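Local coordinates for OxyA protein (Actinoplanes teichomyceticus, PDB 5HH3) that is a heme-dependent cytochrome P450 that probably catalyses a phenolic coupling step which cyclises the peptide precursor of a glycopeptide antibiotic, at residues 141-146 with 388-393. Residues are numbered along the deposited sequence; the frame is centred on the assembly and turned at random.
Sequences DFVPRF and FDVEAL
Val143 meets the 388-393 loop mainly through its CG2 methyl, which lies alongside the chain from Val390 to Leu393, with CG1 also near Val390 O. Its apolar neighbours are Val390 CG1 and Leu393 CB, each 4.1 Å from Val143 CG2. Val143 CG2 also comes within 3.3 Å of Val390 O, so this small hydrophobic centre packs against backbone as well. With CG1 of Val143 trans to the main-chain nitrogen (chi1 170°), CG2 is the branch set beside that N and turned to the loop. Deeper in, Leu393 CD2 approaches Phe142 CB, while Leu393 also touches Ile381 of a loop and Trp252 of helix 225-256; the Phe142 ring leads off toward Leu365 and Ile133.

Outward from here the contact becomes polar and centres on Asp141, the N-cap of helix 142-159. Asp141 OD1 accepts two amides: Val143 N, the capping bond, at 3.1 Å, and Leu393 N at 2.8 Å in an almost straight bond (178°). The two donors reach OD1 from opposite faces of the carboxylate, which probably restrains the turning of the group. Asp141 puts its carboxylate there by holding CG anti to the backbone N (chi1 -167°). In the opposite direction, Phe142 N donates to Leu393 O at 2.9 Å, so both polar backbone atoms of Leu393 are engaged. At the outer edge, Asp141 OD2 skirts Ala392 CB and accepts a hydrogen bond from a water that also donates to Glu391 O, 2.7 Å from each oxygen.

Away from the annotated heme-binding residues, this packing within the cytochrome P450 fold ties the start of a helix to the chain just ahead of strand 394-396. Here a single carboxylate serves both as helix cap and as tether for a distant loop, and its negative charge is probably stabilised by the helix N-terminus and the two amides that donate to it.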
# COMPACT_ATOMS: atom_id res chain seq x y z
N ASP B 141 31.53 -2.01 -10.80
CA ASP B 141 30.28 -2.17 -10.03
C ASP B 141 29.79 -3.63 -10.03
O ASP B 141 29.26 -4.11 -11.02
CB ASP B 141 29.20 -1.24 -10.58
CG ASP B 141 28.00 -1.11 -9.63
OD1 ASP B 141 27.83 -1.89 -8.66
OD2 ASP B 141 27.19 -0.21 -9.89
N PHE B 142 29.94 -4.30 -8.89
CA PHE B 142 29.55 -5.70 -8.76
C PHE B 142 28.02 -5.95 -8.72
O PHE B 142 27.59 -7.11 -8.78
CB PHE B 142 30.25 -6.35 -7.55
CG PHE B 142 31.63 -6.89 -7.87
CD1 PHE B 142 32.59 -6.08 -8.45
CD2 PHE B 142 31.95 -8.22 -7.61
CE1 PHE B 142 33.85 -6.57 -8.74
CE2 PHE B 142 33.21 -8.71 -7.92
CZ PHE B 142 34.16 -7.89 -8.48
N VAL B 143 27.19 -4.91 -8.63
CA VAL B 143 25.73 -5.08 -8.67
C VAL B 143 25.29 -5.54 -10.08
O VAL B 143 24.73 -6.61 -10.19
CB VAL B 143 24.97 -3.83 -8.15
CG1 VAL B 143 23.46 -3.90 -8.44
CG2 VAL B 143 25.20 -3.67 -6.66
N PRO B 144 25.57 -4.76 -11.15
CA PRO B 144 25.30 -5.28 -12.50
C PRO B 144 26.25 -6.38 -12.97
O PRO B 144 25.79 -7.35 -13.56
CB PRO B 144 25.43 -4.04 -13.39
CG PRO B 144 26.29 -3.11 -12.63
CD PRO B 144 25.98 -3.34 -11.19
N ARG B 145 27.55 -6.25 -12.69
CA ARG B 145 28.55 -7.12 -13.31
C ARG B 145 28.76 -8.48 -12.65
O ARG B 145 29.25 -9.39 -13.30
CB ARG B 145 29.90 -6.41 -13.44
CG ARG B 145 29.81 -5.06 -14.12
CD ARG B 145 29.18 -5.19 -15.48
NE ARG B 145 29.27 -3.93 -16.21
CZ ARG B 145 29.34 -3.79 -17.53
NH1 ARG B 145 29.38 -4.82 -18.36
NH2 ARG B 145 29.40 -2.57 -18.02
N PHE B 146 28.42 -8.62 -11.38
CA PHE B 146 28.49 -9.91 -10.71
C PHE B 146 27.08 -10.38 -10.36
O PHE B 146 26.64 -11.44 -10.83
CB PHE B 146 29.41 -9.81 -9.49
CG PHE B 146 29.55 -11.09 -8.71
CD1 PHE B 146 30.22 -12.18 -9.24
CD2 PHE B 146 29.06 -11.18 -7.40
CE1 PHE B 146 30.37 -13.35 -8.52
CE2 PHE B 146 29.21 -12.35 -6.67
CZ PHE B 146 29.87 -13.44 -7.24
N PHE B 388 16.84 -6.14 1.15
CA PHE B 388 18.28 -5.81 1.06
C PHE B 388 18.77 -5.53 -0.36
O PHE B 388 18.98 -6.45 -1.15
CB PHE B 388 19.15 -6.92 1.66
CG PHE B 388 20.52 -6.44 2.09
CD1 PHE B 388 21.51 -6.14 1.18
CD2 PHE B 388 20.81 -6.29 3.42
CE1 PHE B 388 22.77 -5.70 1.61
CE2 PHE B 388 22.07 -5.85 3.86
CZ PHE B 388 23.04 -5.57 2.95
N ASP B 389 19.00 -4.26 -0.63
CA ASP B 389 19.21 -3.78 -1.96
C ASP B 389 20.43 -2.86 -2.03
O ASP B 389 20.33 -1.63 -1.84
CB ASP B 389 17.95 -3.06 -2.42
CG ASP B 389 18.10 -2.46 -3.79
OD1 ASP B 389 18.96 -2.93 -4.56
OD2 ASP B 389 17.35 -1.51 -4.09
N VAL B 390 21.59 -3.46 -2.30
CA VAL B 390 22.80 -2.69 -2.54
C VAL B 390 22.65 -2.02 -3.90
O VAL B 390 22.58 -2.70 -4.91
CB VAL B 390 24.07 -3.55 -2.53
CG1 VAL B 390 25.31 -2.67 -2.73
CG2 VAL B 390 24.16 -4.35 -1.24
N GLU B 391 22.61 -0.69 -3.91
CA GLU B 391 22.36 0.07 -5.13
C GLU B 391 23.58 0.14 -6.07
O GLU B 391 23.42 0.15 -7.29
CB GLU B 391 21.88 1.47 -4.78
CG GLU B 391 20.56 1.46 -4.02
CD GLU B 391 19.98 2.84 -3.80
OE1 GLU B 391 18.74 2.96 -3.78
OE2 GLU B 391 20.76 3.80 -3.65
N ALA B 392 24.78 0.18 -5.51
CA ALA B 392 26.02 0.19 -6.30
C ALA B 392 27.16 -0.29 -5.41
O ALA B 392 27.20 0.06 -4.23
CB ALA B 392 26.30 1.59 -6.83
N LEU B 393 28.03 -1.15 -5.93
CA LEU B 393 29.12 -1.72 -5.14
C LEU B 393 30.42 -1.70 -5.93
O LEU B 393 30.77 -2.66 -6.62
CB LEU B 393 28.75 -3.13 -4.69
CG LEU B 393 29.72 -3.82 -3.72
CD1 LEU B 393 29.72 -3.11 -2.37
CD2 LEU B 393 29.32 -5.27 -3.54
O HOH W 1 24.47 -0.29 -9.76